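Local coordinates for protein DNA polymerase III subunit beta (Helicobacter pylori 26695, PDB 4S3I) that tethers DNA polymerases and other proteins to DNA as a dimeric sliding ring, giving replication its processivity, at residues Ala28-His36 with Pro110-Pro118; Ile209-Phe217 with Ile228-Phe236. All coordinates share one frame; numbering follows the deposited sequence.

Both contacts reach the same large antiparallel sheet, but contact 1 belongs to the N-terminal domain and contact 2 to the central one. Their centres lie about 24 Å apart and their nearest atoms about 7 Å, so they do not touch. Contact 1 is only partly buried and lies about 28 Å, centre to centre, from the middle of the chain; there a loop is laid over the start of strand 34-40, and histidine and phenylalanine rings pack round I31. Contact 2 is buried and more central, with the end of helix 203-212 packed on the hairpin 225-238 through aliphatic and aromatic groups. Neither has a direct hydrogen bond between its segments, though in contact 2 one water bridges them and a second does so weakly.

Contact 1. Residues Ala28-His36 with Pro110-Pro118; sequences ASSIASHIH and PMFDADEFP
The rings of H34 and F112 lie face on face in an offset stack, centroids 4.0 Å apart and planes 18° from parallel. CD2 of F112 stands over the middle of the imidazole, while the carbonyl O of P110 comes up to the edge of that ring at CE1, 3.6 Å away. F112 in turn meets the O of A28 near its own plane, and CB of I31 packs 4.0 Å from CD2 of F112. The second phenylalanine, F117, takes CB of H36 over the centre of one face, a CH-pi contact 3.4 Å from the centroid; the backbone O of H34 approaches its edge, 3.2 Å from CE2. The H36 ring itself is tilted 52° to F117 and brings CD2 to 4.0 Å from CB of A114.

All this pins the loop between strands 105-110 and 127-131 onto the start of strand 34-40, in the N-terminal part of a sliding-ring subunit. T71 of strand 68-73 ties the two sides together: its OG1 is hydrogen-bonded to both H34 ND1 and the F112 backbone N, and the first of these bonds would help hold the imidazole in the orientation that stacks on F112.

Between the two phenylalanines goes I31. With CG1 anti to the backbone N (chi1 -165°), it sets CG1 3.8 Å from CD2 of F117 and sends CD1 on toward the O of D113, while CG2 rests against the carboxylate of E116, 3.6 Å from OE2.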
loop_
_atom_site.group_PDB
_atom_site.type_symbol
_atom_site.label_atom_id
_atom_site.label_comp_id
_atom_site.label_asym_id
_atom_site.label_seq_id
_atom_site.Cartn_x
_atom_site.Cartn_y
_atom_site.Cartn_z
ATOM N N ALA A 28 7.995 -6.131 -23.114
ATOM C CA ALA A 28 7.652 -4.970 -23.935
ATOM C C ALA A 28 7.906 -5.227 -25.412
ATOM O O ALA A 28 7.475 -4.450 -26.253
ATOM C CB ALA A 28 8.409 -3.733 -23.462
ATOM N N SER A 29 8.608 -6.308 -25.729
ATOM C CA SER A 29 8.878 -6.639 -27.125
ATOM C C SER A 29 7.690 -7.367 -27.789
ATOM O O SER A 29 7.703 -7.637 -29.000
ATOM C CB SER A 29 10.147 -7.471 -27.243
ATOM O OG SER A 29 9.924 -8.795 -26.816
ATOM N N SER A 30 6.661 -7.678 -27.000
ATOM C CA SER A 30 5.476 -8.372 -27.526
ATOM C C SER A 30 4.329 -7.402 -27.772
ATOM O O SER A 30 4.093 -6.503 -26.963
ATOM C CB SER A 30 5.006 -9.466 -26.559
ATOM O OG SER A 30 3.736 -9.984 -26.930
ATOM N N ILE A 31 3.588 -7.614 -28.860
ATOM C CA ILE A 31 2.457 -6.742 -29.162
ATOM C C ILE A 31 1.392 -6.818 -28.063
ATOM O O ILE A 31 0.566 -5.928 -27.942
ATOM C CB ILE A 31 1.842 -7.008 -30.573
ATOM C CG1 ILE A 31 0.927 -5.850 -30.998
ATOM C CG2 ILE A 31 1.083 -8.334 -30.622
ATOM C CD1 ILE A 31 0.662 -5.809 -32.493
ATOM N N ALA A 32 1.426 -7.872 -27.247
ATOM C CA ALA A 32 0.498 -7.957 -26.101
ATOM C C ALA A 32 0.715 -6.838 -25.084
ATOM O O ALA A 32 -0.150 -6.589 -24.235
ATOM C CB ALA A 32 0.561 -9.321 -25.429
ATOM N N SER A 33 1.877 -6.187 -25.143
ATOM C CA SER A 33 2.164 -5.057 -24.258
ATOM C C SER A 33 1.728 -3.720 -24.868
ATOM O O SER A 33 1.953 -2.648 -24.275
ATOM C CB SER A 33 3.656 -4.994 -23.924
ATOM O OG SER A 33 4.412 -4.575 -25.049
ATOM N N HIS A 34 1.109 -3.790 -26.050
ATOM C CA HIS A 34 0.797 -2.603 -26.844
ATOM C C HIS A 34 -0.690 -2.245 -26.915
ATOM O O HIS A 34 -1.562 -3.121 -26.929
ATOM C CB HIS A 34 1.336 -2.757 -28.275
ATOM C CG HIS A 34 2.759 -2.330 -28.429
ATOM N ND1 HIS A 34 3.216 -1.642 -29.533
ATOM C CD2 HIS A 34 3.830 -2.490 -27.614
ATOM C CE1 HIS A 34 4.506 -1.399 -29.393
ATOM N NE2 HIS A 34 4.901 -1.897 -28.236
ATOM N N ILE A 35 -0.946 -0.943 -27.000
ATOM C CA ILE A 35 -2.272 -0.409 -27.247
ATOM C C ILE A 35 -2.400 -0.043 -28.730
ATOM O O ILE A 35 -1.516 0.608 -29.294
ATOM C CB ILE A 35 -2.527 0.831 -26.386
ATOM C CG1 ILE A 35 -2.663 0.415 -24.916
ATOM C CG2 ILE A 35 -3.771 1.575 -26.860
ATOM C CD1 ILE A 35 -2.632 1.586 -23.904
ATOM N N HIS A 36 -3.492 -0.484 -29.358
ATOM C CA HIS A 36 -3.792 -0.133 -30.744
ATOM C C HIS A 36 -4.452 1.251 -30.749
ATOM O O HIS A 36 -5.340 1.546 -29.927
ATOM C CB HIS A 36 -4.718 -1.186 -31.353
ATOM C CG HIS A 36 -5.070 -0.953 -32.788
ATOM N ND1 HIS A 36 -6.065 -0.081 -33.181
ATOM C CD2 HIS A 36 -4.596 -1.519 -33.927
ATOM C CE1 HIS A 36 -6.174 -0.108 -34.501
ATOM N NE2 HIS A 36 -5.298 -0.974 -34.974
ATOM N N PRO A 110 8.601 3.098 -30.367
ATOM C CA PRO A 110 8.465 2.299 -31.586
ATOM C C PRO A 110 7.057 1.701 -31.708
ATOM O O PRO A 110 6.471 1.307 -30.701
ATOM C CB PRO A 110 9.503 1.191 -31.390
ATOM C CG PRO A 110 9.567 1.011 -29.853
ATOM C CD PRO A 110 9.327 2.392 -29.287
ATOM N N MET A 111 6.525 1.641 -32.926
ATOM C CA MET A 111 5.227 1.025 -33.148
ATOM C C MET A 111 5.417 -0.374 -33.726
ATOM O O MET A 111 6.433 -0.642 -34.370
ATOM C CB MET A 111 4.397 1.886 -34.106
ATOM C CG MET A 111 4.207 3.332 -33.666
ATOM S SD MET A 111 2.784 4.016 -34.513
ATOM C CE MET A 111 3.362 4.063 -36.213
ATOM N N PHE A 112 4.448 -1.264 -33.510
ATOM C CA PHE A 112 4.460 -2.574 -34.168
ATOM C C PHE A 112 3.492 -2.599 -35.360
ATOM O O PHE A 112 2.691 -1.683 -35.536
ATOM C CB PHE A 112 4.093 -3.685 -33.174
ATOM C CG PHE A 112 5.123 -3.917 -32.100
ATOM C CD1 PHE A 112 6.483 -3.826 -32.381
ATOM C CD2 PHE A 112 4.732 -4.245 -30.814
ATOM C CE1 PHE A 112 7.437 -4.048 -31.380
ATOM C CE2 PHE A 112 5.672 -4.458 -29.809
ATOM C CZ PHE A 112 7.023 -4.357 -30.090
ATOM N N ASP A 113 3.561 -3.649 -36.165
ATOM C CA ASP A 113 2.616 -3.828 -37.270
ATOM C C ASP A 113 1.198 -4.033 -36.718
ATOM O O ASP A 113 0.900 -5.058 -36.106
ATOM C CB ASP A 113 3.048 -5.016 -38.139
ATOM C CG ASP A 113 2.173 -5.202 -39.378
ATOM O OD1 ASP A 113 1.276 -4.370 -39.642
ATOM O OD2 ASP A 113 2.405 -6.197 -40.096
ATOM N N ALA A 114 0.326 -3.053 -36.931
ATOM C CA ALA A 114 -1.056 -3.145 -36.464
ATOM C C ALA A 114 -1.807 -4.365 -37.024
ATOM O O ALA A 114 -2.831 -4.768 -36.471
ATOM C CB ALA A 114 -1.809 -1.859 -36.773
ATOM N N ASP A 115 -1.299 -4.947 -38.105
ATOM C CA ASP A 115 -1.915 -6.139 -38.693
ATOM C C ASP A 115 -1.825 -7.363 -37.770
ATOM O O ASP A 115 -2.563 -8.340 -37.934
ATOM C CB ASP A 115 -1.274 -6.471 -40.046
ATOM C CG ASP A 115 -1.661 -5.487 -41.150
ATOM O OD1 ASP A 115 -2.758 -4.892 -41.067
ATOM O OD2 ASP A 115 -0.856 -5.329 -42.102
ATOM N N GLU A 116 -0.908 -7.314 -36.809
ATOM C CA GLU A 116 -0.737 -8.423 -35.882
ATOM C C GLU A 116 -1.689 -8.265 -34.701
ATOM O O GLU A 116 -1.917 -9.211 -33.954
ATOM C CB GLU A 116 0.719 -8.502 -35.364
ATOM C CG GLU A 116 1.100 -9.859 -34.738
ATOM C CD GLU A 116 2.342 -9.793 -33.836
ATOM O OE1 GLU A 116 3.149 -8.847 -33.985
ATOM O OE2 GLU A 116 2.499 -10.690 -32.971
ATOM N N PHE A 117 -2.231 -7.064 -34.526
ATOM C CA PHE A 117 -3.094 -6.785 -33.387
ATOM C C PHE A 117 -4.391 -7.588 -33.540
ATOM O O PHE A 117 -4.966 -7.657 -34.630
ATOM C CB PHE A 117 -3.366 -5.282 -33.272
ATOM C CG PHE A 117 -3.616 -4.817 -31.881
ATOM C CD1 PHE A 117 -4.906 -4.796 -31.366
ATOM C CD2 PHE A 117 -2.562 -4.378 -31.078
ATOM C CE1 PHE A 117 -5.146 -4.365 -30.072
ATOM C CE2 PHE A 117 -2.790 -3.939 -29.786
ATOM C CZ PHE A 117 -4.084 -3.934 -29.275
ATOM N N PRO A 118 -4.833 -8.233 -32.450
ATOM C CA PRO A 118 -5.986 -9.144 -32.507
ATOM C C PRO A 118 -7.262 -8.410 -32.900
ATOM O O PRO A 118 -7.443 -7.254 -32.514
ATOM C CB PRO A 118 -6.118 -9.638 -31.060
ATOM C CG PRO A 118 -4.767 -9.374 -30.423
ATOM C CD PRO A 118 -4.261 -8.133 -31.092
#

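Contact 2. Residues Ile209-Phe217 with Ile228-Phe236; sequences ILKLFYENF and IENEMHTFF
F213 holds CG anti to its carbonyl carbon (chi1 -58°), and I228 holds CG2 anti to its backbone N; together these turns set the I228 methyl squarely over the F213 ring, 3.5 Å from the centroid. CB of L212 lies over the opposite face, toward the rim, and CB of F235 meets the edge of the F213 ring, 3.6 Å from F213 CE2. The same I228 CG2 reaches CD2 of F217 at 3.5 Å.

One turn back on the helix, I209 runs nearly perpendicular to I228, CD1 to CD1 3.6 Å, and lays CG1 over a face of F235. L212 splits its branches: CD1 touches F235, and CD2 sits over the H233 ring, whose ND1 is hydrogen-bonded to S57. The end of helix 203-212 is thus packed on the hairpin of strands 225-229 and 233-238, in the central part of the subunit.

At the hairpin turn N230 uses OD1 to accept from H233 N in an Asx motif, nearly along the C=O axis. Its ND2 donates to water 2, which donates to N216 O. With no direct hydrogen bond between the segments, the contact holds mainly by buried apolar packing, and water joins them at the turn.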
loop_
_atom_site.group_PDB
_atom_site.type_symbol
_atom_site.label_atom_id
_atom_site.label_comp_id
_atom_site.label_asym_id
_atom_site.label_seq_id
_atom_site.Cartn_x
_atom_site.Cartn_y
_atom_site.Cartn_z
ATOM N N ILE A 209 -14.677 -5.313 -14.757
ATOM C CA ILE A 209 -15.976 -4.655 -14.873
ATOM C C ILE A 209 -16.207 -3.659 -13.744
ATOM O O ILE A 209 -16.731 -2.558 -13.958
ATOM C CB ILE A 209 -17.127 -5.682 -14.904
ATOM C CG1 ILE A 209 -17.176 -6.352 -16.268
ATOM C CG2 ILE A 209 -18.481 -5.011 -14.629
ATOM C CD1 ILE A 209 -17.788 -7.730 -16.236
ATOM N N LEU A 210 -15.799 -4.037 -12.539
ATOM C CA LEU A 210 -15.987 -3.160 -11.387
ATOM C C LEU A 210 -15.208 -1.849 -11.521
ATOM O O LEU A 210 -15.638 -0.815 -10.996
ATOM C CB LEU A 210 -15.625 -3.877 -10.088
ATOM C CG LEU A 210 -16.529 -5.050 -9.713
ATOM C CD1 LEU A 210 -16.024 -5.731 -8.440
ATOM C CD2 LEU A 210 -17.974 -4.569 -9.524
ATOM N N LYS A 211 -14.079 -1.875 -12.233
ATOM C CA LYS A 211 -13.297 -0.648 -12.385
ATOM C C LYS A 211 -13.880 0.250 -13.469
ATOM O O LYS A 211 -13.639 1.456 -13.481
ATOM C CB LYS A 211 -11.831 -0.952 -12.715
ATOM C CG LYS A 211 -11.112 -1.885 -11.771
ATOM C CD LYS A 211 -9.709 -2.149 -12.312
ATOM C CE LYS A 211 -9.162 -3.496 -11.865
ATOM N NZ LYS A 211 -7.859 -3.812 -12.537
ATOM N N LEU A 212 -14.640 -0.340 -14.389
ATOM C CA LEU A 212 -15.046 0.376 -15.584
ATOM C C LEU A 212 -16.471 0.888 -15.513
ATOM O O LEU A 212 -16.779 1.980 -16.009
ATOM C CB LEU A 212 -14.905 -0.526 -16.812
ATOM C CG LEU A 212 -13.474 -0.870 -17.209
ATOM C CD1 LEU A 212 -13.434 -2.047 -18.172
ATOM C CD2 LEU A 212 -12.830 0.347 -17.842
ATOM N N PHE A 213 -17.349 0.096 -14.907
ATOM C CA PHE A 213 -18.779 0.343 -15.071
ATOM C C PHE A 213 -19.486 0.501 -13.737
ATOM O O PHE A 213 -19.045 -0.032 -12.735
ATOM C CB PHE A 213 -19.424 -0.792 -15.868
ATOM C CG PHE A 213 -18.818 -0.999 -17.234
ATOM C CD1 PHE A 213 -19.114 -0.128 -18.278
ATOM C CD2 PHE A 213 -17.962 -2.066 -17.472
ATOM C CE1 PHE A 213 -18.551 -0.314 -19.553
ATOM C CE2 PHE A 213 -17.395 -2.270 -18.735
ATOM C CZ PHE A 213 -17.687 -1.390 -19.776
ATOM N N TYR A 214 -20.595 1.224 -13.747
ATOM C CA TYR A 214 -21.391 1.413 -12.545
ATOM C C TYR A 214 -22.879 1.343 -12.910
ATOM O O TYR A 214 -23.586 0.413 -12.521
ATOM C CB TYR A 214 -21.031 2.745 -11.891
ATOM C CG TYR A 214 -21.771 2.999 -10.601
ATOM C CD1 TYR A 214 -21.545 2.205 -9.485
ATOM C CD2 TYR A 214 -22.684 4.042 -10.496
ATOM C CE1 TYR A 214 -22.221 2.435 -8.294
ATOM C CE2 TYR A 214 -23.363 4.282 -9.311
ATOM C CZ TYR A 214 -23.126 3.474 -8.216
ATOM O OH TYR A 214 -23.794 3.699 -7.031
ATOM N N GLU A 215 -23.348 2.310 -13.688
ATOM C CA GLU A 215 -24.707 2.244 -14.204
ATOM C C GLU A 215 -24.780 2.804 -15.621
ATOM O O GLU A 215 -23.797 3.353 -16.130
ATOM C CB GLU A 215 -25.675 2.985 -13.275
ATOM C CG GLU A 215 -25.332 4.454 -13.076
ATOM C CD GLU A 215 -26.277 5.129 -12.098
ATOM O OE1 GLU A 215 -27.162 4.427 -11.554
ATOM O OE2 GLU A 215 -26.135 6.353 -11.878
ATOM N N ASN A 216 -25.949 2.668 -16.240
ATOM C CA ASN A 216 -26.175 3.115 -17.611
ATOM C C ASN A 216 -25.170 2.498 -18.584
ATOM O O ASN A 216 -24.333 3.193 -19.174
ATOM C CB ASN A 216 -26.218 4.649 -17.701
ATOM C CG ASN A 216 -27.427 5.242 -16.979
ATOM O OD1 ASN A 216 -28.496 4.631 -16.930
ATOM N ND2 ASN A 216 -27.255 6.434 -16.410
ATOM N N PHE A 217 -25.249 1.176 -18.707
ATOM C CA PHE A 217 -24.485 0.434 -19.704
ATOM C C PHE A 217 -25.356 -0.693 -20.229
ATOM O O PHE A 217 -26.376 -1.031 -19.628
ATOM C CB PHE A 217 -23.174 -0.120 -19.135
ATOM C CG PHE A 217 -23.349 -1.020 -17.929
ATOM C CD1 PHE A 217 -23.286 -0.494 -16.645
ATOM C CD2 PHE A 217 -23.561 -2.393 -18.080
ATOM C CE1 PHE A 217 -23.443 -1.316 -15.530
ATOM C CE2 PHE A 217 -23.716 -3.222 -16.966
ATOM C CZ PHE A 217 -23.654 -2.681 -15.687
ATOM N N ILE A 228 -19.895 -5.574 -22.761
ATOM C CA ILE A 228 -20.519 -4.522 -21.973
ATOM C C ILE A 228 -20.146 -3.166 -22.552
ATOM O O ILE A 228 -18.965 -2.897 -22.799
ATOM C CB ILE A 228 -20.086 -4.611 -20.503
ATOM C CG1 ILE A 228 -20.561 -5.936 -19.906
ATOM C CG2 ILE A 228 -20.631 -3.448 -19.701
ATOM C CD1 ILE A 228 -20.105 -6.164 -18.469
ATOM N N GLU A 229 -21.145 -2.316 -22.789
ATOM C CA GLU A 229 -20.898 -1.029 -23.438
ATOM C C GLU A 229 -21.579 0.153 -22.748
ATOM O O GLU A 229 -22.742 0.062 -22.338
ATOM C CB GLU A 229 -21.341 -1.070 -24.914
ATOM C CG GLU A 229 -21.114 -2.384 -25.629
ATOM C CD GLU A 229 -21.793 -2.451 -26.996
ATOM O OE1 GLU A 229 -22.578 -3.406 -27.228
ATOM O OE2 GLU A 229 -21.537 -1.555 -27.835
ATOM N N ASN A 230 -20.844 1.257 -22.616
ATOM C CA ASN A 230 -21.460 2.568 -22.374
ATOM C C ASN A 230 -20.925 3.547 -23.410
ATOM O O ASN A 230 -20.390 3.108 -24.437
ATOM C CB ASN A 230 -21.259 3.063 -20.935
ATOM C CG ASN A 230 -19.798 3.260 -20.566
ATOM O OD1 ASN A 230 -18.891 3.201 -21.415
ATOM N ND2 ASN A 230 -19.559 3.495 -19.282
ATOM N N GLU A 231 -21.048 4.851 -23.173
ATOM C CA GLU A 231 -20.675 5.791 -24.232
ATOM C C GLU A 231 -19.168 5.783 -24.503
ATOM O O GLU A 231 -18.745 5.878 -25.657
ATOM C CB GLU A 231 -21.201 7.207 -23.965
ATOM C CG GLU A 231 -21.450 8.016 -25.251
ATOM C CD GLU A 231 -22.708 8.881 -25.181
ATOM O OE1 GLU A 231 -22.618 10.094 -25.486
ATOM O OE2 GLU A 231 -23.785 8.344 -24.832
ATOM N N MET A 232 -18.368 5.626 -23.447
ATOM C CA MET A 232 -16.907 5.648 -23.587
ATOM C C MET A 232 -16.251 4.276 -23.861
ATOM O O MET A 232 -15.254 4.193 -24.588
ATOM C CB MET A 232 -16.251 6.303 -22.359
ATOM C CG MET A 232 -14.723 6.299 -22.407
ATOM S SD MET A 232 -13.923 7.179 -21.041
ATOM C CE MET A 232 -12.192 6.821 -21.407
ATOM N N HIS A 233 -16.802 3.211 -23.283
ATOM C CA HIS A 233 -16.132 1.913 -23.309
ATOM C C HIS A 233 -16.908 0.791 -23.983
ATOM O O HIS A 233 -18.138 0.716 -23.877
ATOM C CB HIS A 233 -15.818 1.462 -21.883
ATOM C CG HIS A 233 -14.980 2.425 -21.108
ATOM N ND1 HIS A 233 -13.697 2.767 -21.484
ATOM C CD2 HIS A 233 -15.228 3.097 -19.960
ATOM C CE1 HIS A 233 -13.198 3.616 -20.605
ATOM N NE2 HIS A 233 -14.105 3.833 -19.667
ATOM N N THR A 234 -16.175 -0.089 -24.666
ATOM C CA THR A 234 -16.697 -1.391 -25.060
ATOM C C THR A 234 -15.757 -2.431 -24.466
ATOM O O THR A 234 -14.587 -2.505 -24.841
ATOM C CB THR A 234 -16.762 -1.572 -26.583
ATOM O OG1 THR A 234 -17.540 -0.517 -27.169
ATOM C CG2 THR A 234 -17.381 -2.936 -26.943
ATOM N N PHE A 235 -16.269 -3.215 -23.524
ATOM C CA PHE A 235 -15.510 -4.257 -22.862
ATOM C C PHE A 235 -16.049 -5.588 -23.330
ATOM O O PHE A 235 -17.267 -5.732 -23.541
ATOM C CB PHE A 235 -15.712 -4.131 -21.352
ATOM C CG PHE A 235 -15.242 -5.326 -20.561
ATOM C CD1 PHE A 235 -13.974 -5.335 -20.004
ATOM C CD2 PHE A 235 -16.080 -6.424 -20.345
ATOM C CE1 PHE A 235 -13.532 -6.426 -19.252
ATOM C CE2 PHE A 235 -15.649 -7.520 -19.602
ATOM C CZ PHE A 235 -14.366 -7.520 -19.051
ATOM N N PHE A 236 -15.165 -6.568 -23.494
ATOM C CA PHE A 236 -15.609 -7.943 -23.699
ATOM C C PHE A 236 -14.808 -8.939 -22.865
ATOM O O PHE A 236 -13.662 -8.683 -22.483
ATOM C CB PHE A 236 -15.556 -8.340 -25.171
ATOM C CG PHE A 236 -14.200 -8.818 -25.624
ATOM C CD1 PHE A 236 -13.861 -10.169 -25.565
ATOM C CD2 PHE A 236 -13.265 -7.915 -26.123
ATOM C CE1 PHE A 236 -12.597 -10.613 -25.978
ATOM C CE2 PHE A 236 -12.016 -8.346 -26.552
ATOM C CZ PHE A 236 -11.679 -9.697 -26.473
HETATM O O HOH W 1 -21.189 2.746 -16.335
HETATM O O HOH W 2 -22.386 4.705 -18.332
#